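Local coordinates for adenosine monophosphate-protein transferase FICD homolog (Caenorhabditis elegans, PDB 5JJ6) that is a mostly helical Fic-domain protein, a nematode homolog of FICD in the Fic/DOC family, at residues I200-I205 / Q245-V250; E265-A270 / L290-I295. One frame throughout, in Å; residues are numbered along the deposited sequence.

Contact 1: residues I200-I205 / Q245-V250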
ATOM      1  N   ILE B 200      -7.923  23.687  -7.273  1.00 68.13           N
ATOM      2  CA  ILE B 200      -7.774  22.248  -7.097  1.00 63.65           C
ATOM      3  C   ILE B 200      -6.936  21.653  -8.216  1.00 58.97           C
ATOM      4  O   ILE B 200      -7.415  21.531  -9.334  1.00 63.26           O
ATOM      5  CB  ILE B 200      -9.138  21.543  -7.076  1.00 64.93           C
ATOM      6  CG1 ILE B 200     -10.013  22.096  -5.951  1.00 67.67           C
ATOM      7  CG2 ILE B 200      -8.965  20.048  -6.927  1.00 59.25           C
ATOM      8  CD1 ILE B 200     -11.443  21.594  -5.997  1.00 60.47           C
ATOM      9  N   SER B 201      -5.697  21.275  -7.915  1.00 57.18           N
ATOM     10  CA  SER B 201      -4.781  20.728  -8.919  1.00 56.21           C
ATOM     11  C   SER B 201      -5.046  19.256  -9.226  1.00 53.68           C
ATOM     12  O   SER B 201      -5.801  18.598  -8.524  1.00 53.96           O
ATOM     13  CB  SER B 201      -3.332  20.904  -8.474  1.00 57.26           C
ATOM     14  OG  SER B 201      -2.970  19.909  -7.540  1.00 65.78           O
ATOM     15  N   ILE B 202      -4.418  18.750 -10.283  1.00 52.32           N
ATOM     16  CA  ILE B 202      -4.508  17.338 -10.619  1.00 49.61           C
ATOM     17  C   ILE B 202      -3.780  16.543  -9.549  1.00 56.84           C
ATOM     18  O   ILE B 202      -4.160  15.417  -9.221  1.00 59.32           O
ATOM     19  CB  ILE B 202      -3.898  17.036 -12.010  1.00 49.32           C
ATOM     20  CG1 ILE B 202      -4.563  17.894 -13.076  1.00 59.70           C
ATOM     21  CG2 ILE B 202      -4.065  15.578 -12.398  1.00 47.64           C
ATOM     22  CD1 ILE B 202      -4.148  17.540 -14.497  1.00 64.87           C
ATOM     23  N   ASP B 203      -2.733  17.141  -8.991  1.00 62.39           N
ATOM     24  CA  ASP B 203      -1.971  16.499  -7.924  1.00 58.52           C
ATOM     25  C   ASP B 203      -2.772  16.348  -6.647  1.00 59.12           C
ATOM     26  O   ASP B 203      -2.484  15.469  -5.853  1.00 62.72           O
ATOM     27  CB  ASP B 203      -0.688  17.269  -7.634  1.00 62.10           C
ATOM     28  CG  ASP B 203       0.346  17.097  -8.730  1.00 77.83           C
ATOM     29  OD1 ASP B 203       1.104  16.098  -8.676  1.00 81.78           O
ATOM     30  OD2 ASP B 203       0.392  17.952  -9.646  1.00 83.35           O
ATOM     31  N   ASP B 204      -3.773  17.197  -6.439  1.00 59.74           N
ATOM     32  CA  ASP B 204      -4.626  17.054  -5.261  1.00 58.00           C
ATOM     33  C   ASP B 204      -5.467  15.795  -5.359  1.00 53.89           C
ATOM     34  O   ASP B 204      -5.583  15.034  -4.398  1.00 57.96           O
ATOM     35  CB  ASP B 204      -5.535  18.268  -5.090  1.00 59.37           C
ATOM     36  CG  ASP B 204      -4.757  19.548  -4.858  1.00 64.90           C
ATOM     37  OD1 ASP B 204      -3.650  19.484  -4.280  1.00 72.16           O
ATOM     38  OD2 ASP B 204      -5.255  20.624  -5.250  1.00 68.88           O
ATOM     39  N   ILE B 205      -6.044  15.569  -6.533  1.00 55.57           N
ATOM     40  CA  ILE B 205      -6.832  14.365  -6.777  1.00 52.84           C
ATOM     41  C   ILE B 205      -5.931  13.131  -6.722  1.00 52.25           C
ATOM     42  O   ILE B 205      -6.292  12.111  -6.130  1.00 53.31           O
ATOM     43  CB  ILE B 205      -7.559  14.445  -8.131  1.00 53.59           C
ATOM     44  CG1 ILE B 205      -8.533  15.628  -8.138  1.00 57.36           C
ATOM     45  CG2 ILE B 205      -8.275  13.140  -8.439  1.00 50.96           C
ATOM     46  CD1 ILE B 205      -9.239  15.850  -9.472  1.00 50.51           C
ATOM     47  N   GLN B 245      -7.718  14.122 -19.933  1.00 53.51           N
ATOM     48  CA  GLN B 245      -9.120  14.195 -19.511  1.00 51.37           C
ATOM     49  C   GLN B 245      -9.229  14.691 -18.071  1.00 53.72           C
ATOM     50  O   GLN B 245     -10.129  15.479 -17.738  1.00 51.02           O
ATOM     51  CB  GLN B 245      -9.833  12.848 -19.618  1.00 50.11           C
ATOM     52  CG  GLN B 245      -9.710  12.106 -20.921  1.00 54.82           C
ATOM     53  CD  GLN B 245     -10.740  10.976 -21.021  1.00 67.40           C
ATOM     54  OE1 GLN B 245     -10.428   9.807 -20.783  1.00 66.64           O
ATOM     55  NE2 GLN B 245     -11.984  11.333 -21.347  1.00 72.02           N
ATOM     56  N   LEU B 246      -8.306  14.240 -17.221  1.00 54.99           N
ATOM     57  CA  LEU B 246      -8.255  14.741 -15.849  1.00 52.91           C
ATOM     58  C   LEU B 246      -8.029  16.245 -15.805  1.00 54.40           C
ATOM     59  O   LEU B 246      -8.637  16.963 -14.991  1.00 49.93           O
ATOM     60  CB  LEU B 246      -7.161  14.049 -15.057  1.00 54.74           C
ATOM     61  CG  LEU B 246      -7.600  12.781 -14.355  1.00 56.57           C
ATOM     62  CD1 LEU B 246      -6.638  12.526 -13.219  1.00 60.61           C
ATOM     63  CD2 LEU B 246      -9.023  12.941 -13.843  1.00 54.47           C
ATOM     64  N   LYS B 247      -7.115  16.703 -16.656  1.00 52.71           N
ATOM     65  CA  LYS B 247      -6.825  18.123 -16.767  1.00 56.07           C
ATOM     66  C   LYS B 247      -8.088  18.889 -17.170  1.00 55.02           C
ATOM     67  O   LYS B 247      -8.388  19.942 -16.611  1.00 53.88           O
ATOM     68  CB  LYS B 247      -5.697  18.357 -17.777  1.00 63.63           C
ATOM     69  CG  LYS B 247      -5.340  19.822 -18.021  1.00 69.08           C
ATOM     70  CD  LYS B 247      -4.427  19.985 -19.243  1.00 63.76           C
ATOM     71  CE  LYS B 247      -4.765  21.257 -20.015  1.00 70.90           C
ATOM     72  NZ  LYS B 247      -4.736  22.471 -19.146  1.00 65.29           N
ATOM     73  N   ASP B 248      -8.830  18.362 -18.137  1.00 53.43           N
ATOM     74  CA  ASP B 248     -10.085  18.990 -18.540  1.00 51.51           C
ATOM     75  C   ASP B 248     -11.004  19.093 -17.316  1.00 47.21           C
ATOM     76  O   ASP B 248     -11.653  20.116 -17.099  1.00 51.54           O
ATOM     77  CB  ASP B 248     -10.749  18.227 -19.696  1.00 51.65           C
ATOM     78  N   ILE B 249     -11.076  18.027 -16.525  1.00 46.42           N
ATOM     79  CA  ILE B 249     -11.924  18.066 -15.336  1.00 48.21           C
ATOM     80  C   ILE B 249     -11.521  19.188 -14.371  1.00 50.45           C
ATOM     81  O   ILE B 249     -12.359  20.009 -13.980  1.00 52.87           O
ATOM     82  CB  ILE B 249     -11.910  16.722 -14.573  1.00 46.06           C
ATOM     83  CG1 ILE B 249     -12.504  15.619 -15.446  1.00 40.89           C
ATOM     84  CG2 ILE B 249     -12.677  16.849 -13.248  1.00 37.40           C
ATOM     85  CD1 ILE B 249     -12.470  14.262 -14.845  1.00 39.65           C
ATOM     86  N   VAL B 250     -10.247  19.229 -13.985  1.00 52.42           N
ATOM     87  CA  VAL B 250      -9.811  20.228 -13.004  1.00 51.94           C
ATOM     88  C   VAL B 250     -10.015  21.640 -13.543  1.00 54.65           C
ATOM     89  O   VAL B 250     -10.460  22.540 -12.811  1.00 55.96           O
ATOM     90  CB  VAL B 250      -8.339  20.033 -12.557  1.00 53.76           C
ATOM     91  CG1 VAL B 250      -8.191  18.731 -11.755  1.00 52.55           C
ATOM     92  CG2 VAL B 250      -7.383  20.067 -13.731  1.00 54.18           C
TER

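Contact 2: residues E265-A270 / L290-I295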
ATOM      1  N   GLU B 265     -24.783  21.087  -7.073  1.00 49.71           N
ATOM      2  CA  GLU B 265     -24.774  20.630  -8.454  1.00 51.46           C
ATOM      3  C   GLU B 265     -23.347  20.505  -9.000  1.00 48.75           C
ATOM      4  O   GLU B 265     -23.019  19.551  -9.711  1.00 45.59           O
ATOM      5  CB  GLU B 265     -25.611  21.564  -9.310  1.00 50.80           C
ATOM      6  CG  GLU B 265     -26.116  20.894 -10.552  1.00 62.56           C
ATOM      7  CD  GLU B 265     -27.206  21.689 -11.225  1.00 72.46           C
ATOM      8  OE1 GLU B 265     -27.760  22.604 -10.569  1.00 71.61           O
ATOM      9  OE2 GLU B 265     -27.511  21.386 -12.401  1.00 77.17           O
ATOM     10  N   ARG B 266     -22.506  21.474  -8.657  1.00 48.23           N
ATOM     11  CA  ARG B 266     -21.091  21.437  -8.996  1.00 46.58           C
ATOM     12  C   ARG B 266     -20.472  20.104  -8.507  1.00 46.15           C
ATOM     13  O   ARG B 266     -19.728  19.428  -9.233  1.00 43.07           O
ATOM     14  CB  ARG B 266     -20.384  22.652  -8.390  1.00 43.35           C
ATOM     15  CG  ARG B 266     -18.928  22.776  -8.763  1.00 46.29           C
ATOM     16  CD  ARG B 266     -18.410  24.194  -8.533  1.00 50.67           C
ATOM     17  NE  ARG B 266     -18.589  24.645  -7.154  1.00 56.09           N
ATOM     18  CZ  ARG B 266     -19.195  25.777  -6.803  1.00 57.31           C
ATOM     19  NH1 ARG B 266     -19.695  26.585  -7.729  1.00 58.70           N
ATOM     20  NH2 ARG B 266     -19.311  26.102  -5.522  1.00 64.44           N
ATOM     21  N   ALA B 267     -20.779  19.752  -7.258  1.00 43.24           N
ATOM     22  CA  ALA B 267     -20.305  18.522  -6.633  1.00 41.15           C
ATOM     23  C   ALA B 267     -20.805  17.257  -7.349  1.00 41.91           C
ATOM     24  O   ALA B 267     -20.031  16.341  -7.649  1.00 40.39           O
ATOM     25  CB  ALA B 267     -20.718  18.502  -5.176  1.00 38.07           C
ATOM     26  N   ALA B 268     -22.108  17.200  -7.603  1.00 41.13           N
ATOM     27  CA  ALA B 268     -22.674  16.064  -8.309  1.00 38.41           C
ATOM     28  C   ALA B 268     -22.028  15.887  -9.689  1.00 41.82           C
ATOM     29  O   ALA B 268     -21.674  14.774 -10.102  1.00 41.97           O
ATOM     30  CB  ALA B 268     -24.174  16.231  -8.442  1.00 39.10           C
ATOM     31  N   ILE B 269     -21.865  16.990 -10.405  1.00 41.78           N
ATOM     32  CA  ILE B 269     -21.307  16.909 -11.744  1.00 44.66           C
ATOM     33  C   ILE B 269     -19.839  16.465 -11.682  1.00 40.43           C
ATOM     34  O   ILE B 269     -19.382  15.690 -12.521  1.00 38.67           O
ATOM     35  CB  ILE B 269     -21.431  18.258 -12.496  1.00 44.62           C
ATOM     36  CG1 ILE B 269     -22.894  18.629 -12.707  1.00 39.96           C
ATOM     37  CG2 ILE B 269     -20.720  18.203 -13.847  1.00 43.73           C
ATOM     38  CD1 ILE B 269     -23.079  20.054 -13.201  1.00 45.71           C
ATOM     39  N   ALA B 270     -19.113  16.952 -10.682  1.00 38.47           N
ATOM     40  CA  ALA B 270     -17.735  16.523 -10.477  1.00 40.28           C
ATOM     41  C   ALA B 270     -17.656  15.013 -10.279  1.00 39.36           C
ATOM     42  O   ALA B 270     -16.906  14.315 -10.975  1.00 36.82           O
ATOM     43  CB  ALA B 270     -17.152  17.224  -9.307  1.00 38.61           C
ATOM     44  N   LEU B 290     -15.030  11.367  -2.536  1.00 38.58           N
ATOM     45  CA  LEU B 290     -14.116  12.221  -1.803  1.00 41.43           C
ATOM     46  C   LEU B 290     -14.105  13.606  -2.426  1.00 41.83           C
ATOM     47  O   LEU B 290     -14.233  14.608  -1.735  1.00 43.11           O
ATOM     48  CB  LEU B 290     -12.720  11.613  -1.789  1.00 44.80           C
ATOM     49  CG  LEU B 290     -11.874  11.892  -0.552  1.00 43.45           C
ATOM     50  CD1 LEU B 290     -12.587  11.457   0.717  1.00 38.77           C
ATOM     51  CD2 LEU B 290     -10.549  11.184  -0.712  1.00 45.38           C
ATOM     52  N   LEU B 291     -13.981  13.637  -3.748  1.00 43.27           N
ATOM     53  CA  LEU B 291     -13.946  14.865  -4.533  1.00 42.21           C
ATOM     54  C   LEU B 291     -15.227  15.663  -4.340  1.00 42.08           C
ATOM     55  O   LEU B 291     -15.192  16.888  -4.127  1.00 40.91           O
ATOM     56  CB  LEU B 291     -13.759  14.533  -6.010  1.00 36.62           C
ATOM     57  CG  LEU B 291     -13.688  15.743  -6.928  1.00 39.21           C
ATOM     58  CD1 LEU B 291     -12.702  16.756  -6.375  1.00 42.03           C
ATOM     59  CD2 LEU B 291     -13.300  15.317  -8.335  1.00 38.84           C
ATOM     60  N   LEU B 292     -16.349  14.948  -4.417  1.00 39.02           N
ATOM     61  CA  LEU B 292     -17.650  15.510  -4.105  1.00 40.58           C
ATOM     62  C   LEU B 292     -17.558  16.248  -2.785  1.00 44.87           C
ATOM     63  O   LEU B 292     -17.860  17.455  -2.694  1.00 42.31           O
ATOM     64  CB  LEU B 292     -18.703  14.405  -4.020  1.00 40.68           C
ATOM     65  CG  LEU B 292     -20.195  14.714  -3.868  1.00 37.93           C
ATOM     66  CD1 LEU B 292     -20.962  13.460  -4.180  1.00 36.93           C
ATOM     67  CD2 LEU B 292     -20.562  15.180  -2.475  1.00 35.74           C
ATOM     68  N   ASN B 293     -17.104  15.516  -1.771  1.00 42.04           N
ATOM     69  CA  ASN B 293     -17.017  16.071  -0.431  1.00 44.74           C
ATOM     70  C   ASN B 293     -16.107  17.296  -0.285  1.00 46.36           C
ATOM     71  O   ASN B 293     -16.458  18.260   0.392  1.00 43.85           O
ATOM     72  CB  ASN B 293     -16.547  15.014   0.536  1.00 43.65           C
ATOM     73  CG  ASN B 293     -16.644  15.480   1.935  1.00 49.61           C
ATOM     74  OD1 ASN B 293     -17.722  15.880   2.388  1.00 51.81           O
ATOM     75  ND2 ASN B 293     -15.509  15.500   2.631  1.00 55.08           N
ATOM     76  N   LEU B 294     -14.940  17.239  -0.914  1.00 43.32           N
ATOM     77  CA  LEU B 294     -14.021  18.356  -0.948  1.00 42.19           C
ATOM     78  C   LEU B 294     -14.745  19.587  -1.471  1.00 45.50           C
ATOM     79  O   LEU B 294     -14.780  20.620  -0.806  1.00 49.95           O
ATOM     80  CB  LEU B 294     -12.813  18.017  -1.818  1.00 41.87           C
ATOM     81  CG  LEU B 294     -11.900  19.155  -2.259  1.00 39.54           C
ATOM     82  CD1 LEU B 294     -11.226  19.760  -1.063  1.00 49.82           C
ATOM     83  CD2 LEU B 294     -10.876  18.626  -3.240  1.00 37.27           C
ATOM     84  N   ILE B 295     -15.331  19.471  -2.658  1.00 45.86           N
ATOM     85  CA  ILE B 295     -16.108  20.570  -3.240  1.00 45.93           C
ATOM     86  C   ILE B 295     -17.193  21.101  -2.289  1.00 46.63           C
ATOM     87  O   ILE B 295     -17.359  22.307  -2.137  1.00 49.87           O
ATOM     88  CB  ILE B 295     -16.773  20.135  -4.537  1.00 42.16           C
ATOM     89  CG1 ILE B 295     -15.715  19.760  -5.559  1.00 42.83           C
ATOM     90  CG2 ILE B 295     -17.664  21.231  -5.082  1.00 39.59           C
ATOM     91  CD1 ILE B 295     -16.316  19.396  -6.853  1.00 42.77           C
TER

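Contact 1: residues I200-I205 / Q245-V250
The flat peptide group joining I200 to S201 turns its carbonyl toward V250, with I200 O 3.7 Å from V250 CB. The N-H of that same peptide, trans to the carbonyl, is given to D204, S201 N lying 2.8 Å from OD2. That donor comes from above the carboxylate, 48° out of its plane, and H197 NE2 bonds the same oxygen, so two groups grip D204 OD2. In return D204 N makes a weak, bent bond to S201 OG (3.0 Å, 135°). This exchange is a capping box: it closes the N-terminal end of helix 202-213 and probably steadies the peptide beside V250. I200 N, one peptide earlier, is hydrogen-bonded to N254 OD1, which ties this end of the segment to helix 239-254. The packing itself is branched aliphatic, and I202 and V250 carry most of it. With CG1 anti to its carbonyl carbon (chi1 -56°), I202 places its CG1-CD1 arm obliquely across the neighbouring helix, toward K247; its CG1 sits 3.6 Å from V250 CG2, the two side chains crossing near a right angle. Farther out, I202 CD1 rests 3.6 Å from K247 CA, against the root of that lysine, while the K247 chain leads away and ends in a salt bridge with D251. On its other branch, I202 CG2 reaches L246 CD1 at 4.1 Å. V250 forks between two isoleucines: CG2 serves I202, and CG1 meets I205 CD1 at 3.8 Å. L246 also touches L274 of helix 263-277.

Contact 2: residues E265-A270 / L290-I295
R266 and I295 touch across the contact and both turn a polar atom to S299 OG, through weak bonds from R266 NH2 and to I295 O. R266 NH1 is hydrogen-bonded to T258 O, so the buried guanidinium is held through both terminal nitrogens, though only weakly at NH2. I295 CG2 lies at its edge, near its plane, 4.1 Å from R266 NE. The rest of the interface is a small-to-large fit. I295 keeps CG1 anti to its carbonyl carbon (chi1 -62°), which sends CD1 to within 3.4 Å of A270 CB, while CG2 lies 4.1 Å from A267 CB. A267 CB also packs 4.0 Å from L292 CG, and L291 CD2 approaches A270 more loosely. Two alanines one helical turn apart let nearly antiparallel helices (160°) approach to 8.4 Å between the axes of the segments. The connection between these helices carries the HPFTDGNGR signature of the Fic family, which runs into the first turn of helix 284-297. Around the pair, A268 and L292 both touch F329 of helix 327-346, and L290 reaches helices 172-191 and 127-148.

Overall arrangement
Contact 2 is wholly buried, its centre about 9 Å from the centre of the chain, whereas contact 1 lies about 20 Å out and is only partly buried. The two share no helix, but their centres stand about 13 Å apart and they meet directly: I200 CD1 packs on L294 CD2 at 4.1 Å, and I205 CD1 on L291 CD2 at 4.3 Å. Helix 239-254 is followed in the chain by helix 263-277, and all four segments lie within the Fic/DOC family region. The chemistry differs as well: contact 1 has a capped helix start and a lysine at its margin, while contact 2 pairs alanines with large aliphatics around an arginine held by T258 and, weakly, S299.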